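TssK C (Escherichia coli, PDB 5M2Y) is the C-terminal domain of the type VI secretion baseplate protein TssK and probably serves to bind the membrane complex. Local coordinates at residues V13-A18 with V120-F125; D29-V34 with T76-A81; T45-L50 with Q89-D94. All coordinates share one frame; numbering follows the deposited sequence.

Interaction 1 (V13-A18 with V120-F125); sequences VMWEGA and VKLELF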
loop_
_atom_site.group_PDB
_atom_site.type_symbol
_atom_site.label_atom_id
_atom_site.label_comp_id
_atom_site.label_asym_id
_atom_site.label_seq_id
_atom_site.Cartn_x
_atom_site.Cartn_y
_atom_site.Cartn_z
ATOM N N VAL A 13 2.607 11.033 9.040
ATOM C CA VAL A 13 1.520 10.666 8.135
ATOM C C VAL A 13 1.988 9.830 6.928
ATOM O O VAL A 13 1.147 9.311 6.199
ATOM C CB VAL A 13 0.670 11.886 7.674
ATOM C CG1 VAL A 13 -0.116 12.483 8.837
ATOM C CG2 VAL A 13 1.516 12.940 6.982
ATOM N N MET A 14 3.309 9.714 6.713
ATOM C CA MET A 14 3.849 8.961 5.581
ATOM C C MET A 14 4.383 7.589 5.948
ATOM O O MET A 14 4.997 7.420 6.997
ATOM C CB MET A 14 4.941 9.752 4.848
ATOM C CG MET A 14 4.479 11.075 4.253
ATOM S SD MET A 14 3.080 10.946 3.111
ATOM C CE MET A 14 3.747 9.944 1.779
ATOM N N TRP A 15 4.133 6.610 5.078
ATOM C CA TRP A 15 4.620 5.243 5.226
ATOM C C TRP A 15 5.470 4.949 4.013
ATOM O O TRP A 15 5.017 5.169 2.895
ATOM C CB TRP A 15 3.457 4.261 5.290
ATOM C CG TRP A 15 2.546 4.466 6.468
ATOM C CD1 TRP A 15 1.520 5.361 6.582
ATOM C CD2 TRP A 15 2.533 3.703 7.675
ATOM N NE1 TRP A 15 0.906 5.240 7.800
ATOM C CE2 TRP A 15 1.498 4.220 8.491
ATOM C CE3 TRP A 15 3.296 2.634 8.151
ATOM C CZ2 TRP A 15 1.198 3.689 9.740
ATOM C CZ3 TRP A 15 3.016 2.122 9.399
ATOM C CH2 TRP A 15 1.976 2.647 10.182
ATOM N N GLU A 16 6.703 4.490 4.214
ATOM C CA GLU A 16 7.593 4.207 3.083
ATOM C C GLU A 16 8.096 2.784 3.117
ATOM O O GLU A 16 8.534 2.318 4.156
ATOM C CB GLU A 16 8.760 5.211 3.049
ATOM C CG GLU A 16 9.650 5.076 1.831
ATOM C CD GLU A 16 10.648 6.210 1.631
ATOM O OE1 GLU A 16 10.365 7.362 2.019
ATOM O OE2 GLU A 16 11.694 5.940 1.009
ATOM N N GLY A 17 8.054 2.129 1.964
ATOM C CA GLY A 17 8.524 0.765 1.782
ATOM C C GLY A 17 9.573 0.676 0.697
ATOM O O GLY A 17 9.462 1.357 -0.318
ATOM N N ALA A 18 10.608 -0.155 0.912
ATOM C CA ALA A 18 11.677 -0.367 -0.065
ATOM C C ALA A 18 11.275 -1.524 -0.968
ATOM O O ALA A 18 10.818 -2.558 -0.474
ATOM C CB ALA A 18 12.997 -0.674 0.638
ATOM N N VAL A 120 -3.678 4.635 12.938
ATOM C CA VAL A 120 -3.564 3.685 11.830
ATOM C C VAL A 120 -2.207 2.939 11.794
ATOM O O VAL A 120 -1.152 3.493 12.110
ATOM C CB VAL A 120 -3.917 4.370 10.479
ATOM C CG1 VAL A 120 -2.844 5.367 10.070
ATOM C CG2 VAL A 120 -4.190 3.348 9.366
ATOM N N LYS A 121 -2.273 1.655 11.434
ATOM C CA LYS A 121 -1.102 0.818 11.216
ATOM C C LYS A 121 -1.293 0.071 9.905
ATOM O O LYS A 121 -2.341 -0.519 9.662
ATOM C CB LYS A 121 -0.760 -0.092 12.418
ATOM C CG LYS A 121 0.365 -1.127 12.231
ATOM C CD LYS A 121 1.689 -0.587 11.722
ATOM C CE LYS A 121 2.564 -1.711 11.235
ATOM N NZ LYS A 121 3.630 -1.263 10.307
ATOM N N LEU A 122 -0.278 0.171 9.050
ATOM C CA LEU A 122 -0.238 -0.428 7.715
ATOM C C LEU A 122 0.827 -1.502 7.586
ATOM O O LEU A 122 1.936 -1.336 8.078
ATOM C CB LEU A 122 0.109 0.650 6.686
ATOM C CG LEU A 122 -0.963 1.545 6.095
ATOM C CD1 LEU A 122 -1.823 2.244 7.109
ATOM C CD2 LEU A 122 -0.350 2.462 5.032
ATOM N N GLU A 123 0.512 -2.547 6.838
ATOM C CA GLU A 123 1.461 -3.589 6.469
ATOM C C GLU A 123 1.269 -3.831 4.968
ATOM O O GLU A 123 0.129 -3.830 4.501
ATOM C CB GLU A 123 1.287 -4.857 7.304
ATOM C CG GLU A 123 1.704 -4.666 8.752
ATOM C CD GLU A 123 1.776 -5.936 9.593
ATOM O OE1 GLU A 123 1.157 -6.946 9.214
ATOM O OE2 GLU A 123 2.451 -5.903 10.645
ATOM N N LEU A 124 2.377 -3.951 4.202
ATOM C CA LEU A 124 2.304 -4.155 2.756
ATOM C C LEU A 124 2.859 -5.524 2.425
ATOM O O LEU A 124 3.909 -5.908 2.936
ATOM C CB LEU A 124 3.089 -3.053 2.018
ATOM C CG LEU A 124 3.168 -3.125 0.485
ATOM C CD1 LEU A 124 1.819 -2.852 -0.165
ATOM C CD2 LEU A 124 4.190 -2.135 -0.037
ATOM N N PHE A 125 2.074 -6.289 1.643
ATOM C CA PHE A 125 2.394 -7.632 1.158
ATOM C C PHE A 125 2.342 -7.637 -0.373
ATOM O O PHE A 125 1.477 -6.995 -0.966
ATOM C CB PHE A 125 1.348 -8.651 1.646
ATOM C CG PHE A 125 1.231 -8.856 3.131
ATOM C CD1 PHE A 125 0.371 -8.077 3.890
ATOM C CD2 PHE A 125 1.934 -9.872 3.765
ATOM C CE1 PHE A 125 0.265 -8.271 5.269
ATOM C CE2 PHE A 125 1.819 -10.073 5.141
ATOM C CZ PHE A 125 0.985 -9.273 5.885
#
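Trp15 of strand 14-18 lays one indole face on Leu122 and turns its edge to Val120 O, within an antiparallel sheet in which strand 3-11 runs between strands 14-18 and 121-128. The two strands are thus second neighbours, and no hydrogen bond joins the two segments. Trp15 CB points toward the other segment, and chi1 of -62° places CG anti to the carbonyl carbon, beside the backbone N. Trp15 CG is the first ring atom to make contact, 3.8 Å from Leu122 CD2. Leu122 CD2 makes a CH-pi contact, 3.9 Å from the centroid of the Trp15 five-membered ring and 14° off its normal. Trp15 CD2 sits 4.0 Å from Leu122 CB, which lies over the middle of the same face. The nitrogen NE1 is hydrogen-bonded to Thr113 OG1, which anchors its polar edge. Trp15 CZ2 meets Val120 O at 3.3 Å, with the oxygen in the ring plane. At the tip, Trp15 CH2 is 3.5 Å from Leu122 N, which lies over the ring face, and Trp15 CZ3 is 3.6 Å from Lys121 NZ. The lysine chain bends at chi2, and Lys121 NZ donates a hydrogen bond of 2.8 Å to Leu122 O.

Interaction 2 (D29-V34 with T76-A81); sequences DFWLSV and THVPAA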
loop_
_atom_site.group_PDB
_atom_site.type_symbol
_atom_site.label_atom_id
_atom_site.label_comp_id
_atom_site.label_asym_id
_atom_site.label_seq_id
_atom_site.Cartn_x
_atom_site.Cartn_y
_atom_site.Cartn_z
ATOM N N ASP A 29 1.633 -8.491 -7.323
ATOM C CA ASP A 29 0.446 -7.709 -7.007
ATOM C C ASP A 29 0.542 -7.390 -5.534
ATOM O O ASP A 29 1.036 -8.205 -4.757
ATOM C CB ASP A 29 -0.826 -8.469 -7.342
ATOM C CG ASP A 29 -0.940 -8.781 -8.823
ATOM O OD1 ASP A 29 -0.906 -7.819 -9.644
ATOM O OD2 ASP A 29 -1.111 -9.971 -9.163
ATOM N N PHE A 30 0.120 -6.186 -5.159
ATOM C CA PHE A 30 0.262 -5.677 -3.802
ATOM C C PHE A 30 -1.038 -5.518 -3.044
ATOM O O PHE A 30 -2.072 -5.213 -3.627
ATOM C CB PHE A 30 1.002 -4.337 -3.848
ATOM C CG PHE A 30 2.393 -4.399 -4.433
ATOM C CD1 PHE A 30 2.592 -4.317 -5.804
ATOM C CD2 PHE A 30 3.501 -4.512 -3.613
ATOM C CE1 PHE A 30 3.865 -4.379 -6.343
ATOM C CE2 PHE A 30 4.782 -4.573 -4.160
ATOM C CZ PHE A 30 4.955 -4.491 -5.522
ATOM N N TRP A 31 -0.962 -5.718 -1.724
ATOM C CA TRP A 31 -2.085 -5.557 -0.805
ATOM C C TRP A 31 -1.650 -4.848 0.451
ATOM O O TRP A 31 -0.549 -5.074 0.954
ATOM C CB TRP A 31 -2.672 -6.906 -0.363
ATOM C CG TRP A 31 -3.547 -7.563 -1.364
ATOM C CD1 TRP A 31 -4.907 -7.548 -1.410
ATOM C CD2 TRP A 31 -3.112 -8.389 -2.446
ATOM N NE1 TRP A 31 -5.353 -8.290 -2.474
ATOM C CE2 TRP A 31 -4.268 -8.810 -3.137
ATOM C CE3 TRP A 31 -1.859 -8.809 -2.907
ATOM C CZ2 TRP A 31 -4.194 -9.610 -4.277
ATOM C CZ3 TRP A 31 -1.789 -9.598 -4.027
ATOM C CH2 TRP A 31 -2.944 -10.020 -4.685
ATOM N N LEU A 32 -2.557 -4.047 0.987
ATOM C CA LEU A 32 -2.377 -3.370 2.258
ATOM C C LEU A 32 -3.259 -4.029 3.316
ATOM O O LEU A 32 -4.412 -4.371 3.047
ATOM C CB LEU A 32 -2.748 -1.881 2.132
ATOM C CG LEU A 32 -1.767 -0.963 1.411
ATOM C CD1 LEU A 32 -2.395 0.399 1.150
ATOM C CD2 LEU A 32 -0.444 -0.836 2.186
ATOM N N SER A 33 -2.694 -4.231 4.501
ATOM C CA SER A 33 -3.422 -4.753 5.663
ATOM C C SER A 33 -3.466 -3.572 6.631
ATOM O O SER A 33 -2.427 -2.969 6.894
ATOM C CB SER A 33 -2.706 -5.954 6.271
ATOM O OG SER A 33 -3.211 -6.274 7.552
ATOM N N VAL A 34 -4.673 -3.164 7.034
ATOM C CA VAL A 34 -4.870 -1.953 7.832
ATOM C C VAL A 34 -5.614 -2.202 9.135
ATOM O O VAL A 34 -6.643 -2.863 9.145
ATOM C CB VAL A 34 -5.619 -0.870 6.995
ATOM C CG1 VAL A 34 -5.634 0.486 7.694
ATOM C CG2 VAL A 34 -5.049 -0.750 5.583
ATOM N N THR A 76 -12.155 -9.063 0.310
ATOM C CA THR A 76 -12.641 -9.963 1.356
ATOM C C THR A 76 -11.448 -10.636 2.055
ATOM O O THR A 76 -11.473 -10.818 3.271
ATOM C CB THR A 76 -13.624 -10.985 0.782
ATOM O OG1 THR A 76 -12.992 -11.688 -0.276
ATOM C CG2 THR A 76 -14.903 -10.355 0.262
ATOM N N HIS A 77 -10.400 -10.975 1.274
ATOM C CA HIS A 77 -9.176 -11.622 1.743
ATOM C C HIS A 77 -8.061 -11.508 0.721
ATOM O O HIS A 77 -8.321 -11.339 -0.471
ATOM C CB HIS A 77 -9.419 -13.109 2.067
ATOM C CG HIS A 77 -10.056 -13.900 0.968
ATOM N ND1 HIS A 77 -9.488 -15.053 0.480
ATOM C CD2 HIS A 77 -11.222 -13.695 0.320
ATOM C CE1 HIS A 77 -10.311 -15.508 -0.450
ATOM N NE2 HIS A 77 -11.369 -14.719 -0.577
ATOM N N VAL A 78 -6.817 -11.620 1.211
ATOM C CA VAL A 78 -5.606 -11.634 0.401
ATOM C C VAL A 78 -5.474 -13.089 -0.104
ATOM O O VAL A 78 -5.621 -14.025 0.690
ATOM C CB VAL A 78 -4.374 -11.119 1.192
ATOM C CG1 VAL A 78 -3.074 -11.292 0.409
ATOM C CG2 VAL A 78 -4.566 -9.667 1.611
ATOM N N PRO A 79 -5.272 -13.298 -1.425
ATOM C CA PRO A 79 -5.195 -14.669 -1.963
ATOM C C PRO A 79 -3.859 -15.371 -1.695
ATOM O O PRO A 79 -3.189 -15.829 -2.629
ATOM C CB PRO A 79 -5.441 -14.456 -3.457
ATOM C CG PRO A 79 -4.850 -13.128 -3.724
ATOM C CD PRO A 79 -5.099 -12.298 -2.496
ATOM N N ALA A 80 -3.493 -15.468 -0.408
ATOM C CA ALA A 80 -2.258 -16.090 0.061
ATOM C C ALA A 80 -2.291 -16.250 1.574
ATOM O O ALA A 80 -3.059 -15.557 2.247
ATOM C CB ALA A 80 -1.066 -15.241 -0.339
ATOM N N ALA A 81 -1.444 -17.155 2.103
ATOM C CA ALA A 81 -1.341 -17.434 3.531
ATOM C C ALA A 81 -0.551 -16.332 4.217
ATOM O O ALA A 81 0.658 -16.206 4.019
ATOM C CB ALA A 81 -0.686 -18.791 3.756
#
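Val78 lies over one face of the Trp31 indole and Pro79 meets the rim of its six-membered ring, a wholly apolar contact with no hydrogen bond between the segments. The tight part is at the six-membered ring. Pro79 CD stands 3.2 Å above the indole plane, offset toward the rim, and comes within 3.3 Å of Trp31 CZ2; Pro79 CG follows at 3.6 Å from the same carbon. Over the five-membered ring the fit is more relaxed. Val78 CG1 lies 4.2 Å from the centroid of the Trp31 five-membered ring, 18° off the normal, as a CH-pi contact. Val78 CG2 approaches Trp31 CD1 to 3.7 Å. With CG1 anti to the backbone N (chi1 173°), both methyls of Val78 are placed against the indole; Tyr90 touches the valine too. The solvent side begins one residue later: Pro79 is exposed even though its CD and CG touch the indole, and Trp31 itself is partly exposed. On the sheet, Trp31 also touches Ala92 and Val127 of the two neighbouring strands. A weak bond of 2.8 Å from Ala80 N to Val78 O closes an inverse gamma turn centred on Pro79, in a loop folded over a tryptophan of an antiparallel sheet.

Interaction 3 (T45-L50 with Q89-D94); sequences TKFPQL and QYFALD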
loop_
_atom_site.group_PDB
_atom_site.type_symbol
_atom_site.label_atom_id
_atom_site.label_comp_id
_atom_site.label_asym_id
_atom_site.label_seq_id
_atom_site.Cartn_x
_atom_site.Cartn_y
_atom_site.Cartn_z
ATOM N N THR A 45 -14.926 1.613 4.006
ATOM C CA THR A 45 -15.604 2.620 3.206
ATOM C C THR A 45 -14.693 3.810 2.837
ATOM O O THR A 45 -14.645 4.192 1.675
ATOM C CB THR A 45 -16.859 3.064 3.985
ATOM O OG1 THR A 45 -17.760 1.955 4.087
ATOM C CG2 THR A 45 -17.561 4.267 3.370
ATOM N N LYS A 46 -13.974 4.373 3.823
ATOM C CA LYS A 46 -13.184 5.605 3.744
ATOM C C LYS A 46 -11.710 5.463 3.390
ATOM O O LYS A 46 -11.191 6.346 2.708
ATOM C CB LYS A 46 -13.320 6.366 5.063
ATOM C CG LYS A 46 -14.739 6.835 5.354
ATOM C CD LYS A 46 -14.742 7.703 6.591
ATOM C CE LYS A 46 -16.111 8.162 7.019
ATOM N NZ LYS A 46 -16.011 8.901 8.292
ATOM N N PHE A 47 -11.038 4.387 3.844
ATOM C CA PHE A 47 -9.611 4.171 3.553
ATOM C C PHE A 47 -9.263 4.308 2.053
ATOM O O PHE A 47 -8.291 5.004 1.765
ATOM C CB PHE A 47 -9.088 2.845 4.125
ATOM C CG PHE A 47 -7.594 2.679 4.015
ATOM C CD1 PHE A 47 -6.738 3.254 4.948
ATOM C CD2 PHE A 47 -7.040 1.949 2.981
ATOM C CE1 PHE A 47 -5.348 3.104 4.837
ATOM C CE2 PHE A 47 -5.651 1.803 2.870
ATOM C CZ PHE A 47 -4.818 2.373 3.803
ATOM N N PRO A 48 -10.034 3.744 1.081
ATOM C CA PRO A 48 -9.664 3.918 -0.342
ATOM C C PRO A 48 -9.630 5.371 -0.833
ATOM O O PRO A 48 -8.970 5.661 -1.827
ATOM C CB PRO A 48 -10.732 3.112 -1.080
ATOM C CG PRO A 48 -11.183 2.091 -0.077
ATOM C CD PRO A 48 -11.196 2.840 1.208
ATOM N N GLN A 49 -10.353 6.273 -0.150
ATOM C CA GLN A 49 -10.389 7.699 -0.484
ATOM C C GLN A 49 -9.457 8.538 0.369
ATOM O O GLN A 49 -9.029 9.593 -0.076
ATOM C CB GLN A 49 -11.817 8.237 -0.409
ATOM C CG GLN A 49 -12.658 7.716 -1.558
ATOM C CD GLN A 49 -13.970 8.413 -1.709
ATOM O OE1 GLN A 49 -14.860 8.245 -0.887
ATOM N NE2 GLN A 49 -14.124 9.179 -2.785
ATOM N N LEU A 50 -9.138 8.078 1.582
ATOM C CA LEU A 50 -8.249 8.795 2.493
ATOM C C LEU A 50 -6.774 8.496 2.251
ATOM O O LEU A 50 -5.963 9.415 2.291
ATOM C CB LEU A 50 -8.613 8.527 3.953
ATOM C CG LEU A 50 -9.927 9.142 4.425
ATOM C CD1 LEU A 50 -10.329 8.601 5.757
ATOM C CD2 LEU A 50 -9.836 10.659 4.501
ATOM N N GLN A 89 -8.500 -4.761 8.057
ATOM C CA GLN A 89 -9.174 -4.580 6.786
ATOM C C GLN A 89 -8.121 -4.710 5.714
ATOM O O GLN A 89 -7.013 -4.200 5.884
ATOM C CB GLN A 89 -9.828 -3.206 6.726
ATOM C CG GLN A 89 -11.029 -3.068 7.658
ATOM C CD GLN A 89 -12.206 -3.946 7.303
ATOM O OE1 GLN A 89 -12.461 -4.261 6.132
ATOM N NE2 GLN A 89 -13.005 -4.281 8.301
ATOM N N TYR A 90 -8.451 -5.432 4.638
ATOM C CA TYR A 90 -7.520 -5.690 3.546
ATOM C C TYR A 90 -7.916 -4.970 2.285
ATOM O O TYR A 90 -9.101 -4.800 2.011
ATOM C CB TYR A 90 -7.321 -7.197 3.329
ATOM C CG TYR A 90 -6.779 -7.879 4.572
ATOM C CD1 TYR A 90 -7.627 -8.296 5.588
ATOM C CD2 TYR A 90 -5.420 -8.044 4.754
ATOM C CE1 TYR A 90 -7.129 -8.877 6.755
ATOM C CE2 TYR A 90 -4.910 -8.621 5.914
ATOM C CZ TYR A 90 -5.768 -9.039 6.911
ATOM O OH TYR A 90 -5.272 -9.600 8.066
ATOM N N PHE A 91 -6.912 -4.479 1.562
ATOM C CA PHE A 91 -7.125 -3.726 0.338
ATOM C C PHE A 91 -6.122 -4.097 -0.721
ATOM O O PHE A 91 -4.950 -4.253 -0.425
ATOM C CB PHE A 91 -7.016 -2.215 0.601
ATOM C CG PHE A 91 -7.908 -1.679 1.694
ATOM C CD1 PHE A 91 -7.503 -1.706 3.017
ATOM C CD2 PHE A 91 -9.157 -1.146 1.398
ATOM C CE1 PHE A 91 -8.350 -1.244 4.032
ATOM C CE2 PHE A 91 -10.000 -0.677 2.418
ATOM C CZ PHE A 91 -9.593 -0.729 3.731
ATOM N N ALA A 92 -6.576 -4.218 -1.951
ATOM C CA ALA A 92 -5.684 -4.472 -3.065
ATOM C C ALA A 92 -5.269 -3.161 -3.675
ATOM O O ALA A 92 -6.050 -2.219 -3.706
ATOM C CB ALA A 92 -6.392 -5.294 -4.121
ATOM N N LEU A 93 -4.028 -3.101 -4.161
ATOM C CA LEU A 93 -3.569 -1.945 -4.908
ATOM C C LEU A 93 -3.762 -2.289 -6.384
ATOM O O LEU A 93 -3.102 -3.180 -6.911
ATOM C CB LEU A 93 -2.106 -1.615 -4.620
ATOM C CG LEU A 93 -1.729 -1.249 -3.185
ATOM C CD1 LEU A 93 -0.273 -0.842 -3.135
ATOM C CD2 LEU A 93 -2.613 -0.122 -2.627
ATOM N N ASP A 94 -4.739 -1.641 -7.014
ATOM C CA ASP A 94 -5.023 -1.836 -8.428
ATOM C C ASP A 94 -4.165 -0.773 -9.118
ATOM O O ASP A 94 -4.525 0.404 -9.161
ATOM C CB ASP A 94 -6.524 -1.663 -8.731
ATOM C CG ASP A 94 -6.926 -2.063 -10.143
ATOM O OD1 ASP A 94 -6.031 -2.324 -10.968
ATOM O OD2 ASP A 94 -8.138 -2.070 -10.432
#
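Phe47 and Phe91 are brought together by different first torsions: Phe47 CG stands anti to the backbone N (chi1 -172°), while Phe91 CG stands anti to the carbonyl carbon (chi1 -54°). Both CB atoms point toward the opposite segment, and the two rings meet between helix 40-50 and strand 89-95. They form an oblique aromatic pair, with centroids 4.7 Å apart and planes inclined at 34°. The contact is led by one ring carbon: Phe47 CD2 lies 3.5 Å above the Phe91 plane, over its centre, and 3.6 Å from Phe91 CE1. Closer to the helix backbone, Phe47 CB reaches the far end of the other ring, 3.6 Å from Phe91 CZ. Pro48 then meets the neighbouring corner of that ring at about a right angle, its CD 3.9 Å from Phe91 CE2. Consecutive helix residues thus grip one phenylalanine, and the contact is purely apolar.

The proline also marks a kink in the helix. Pro48 has no N-H to give, and Gln49 N, without the usual i-4 bond, turns to Lys46 O (3.0 Å), three residues back, which also accepts from Leu50 N (2.9 Å). On the sheet side, Phe91 also touches Val34 and Ile72 of the adjoining strands, and Phe47 reaches Val34 as well, so both rings sit in a shared apolar layer. The arrangement is that of a helix packed on one face of an antiparallel sheet through aromatic side chains.

The three contacts share one antiparallel sheet, where strands 121-128, 28-35 and 89-95 are consecutive neighbours. Interaction 1 links the first of these to strand 14-18, and its centre lies about 14 Å from that of interaction 2 and about 13 Å from that of interaction 3; the last two are about 11 Å apart. Probable backbone hydrogen bonds join them, with Phe125 O to Trp31 N (2.9 Å) between interactions 1 and 2 and Phe91 O to Leu32 N (2.8 Å) between 2 and 3. Along the chain, interactions 2 and 3 alternate and both nest inside the loop closed by interaction 1. Helix and loop thus both pack on the sheet of this C-terminal domain.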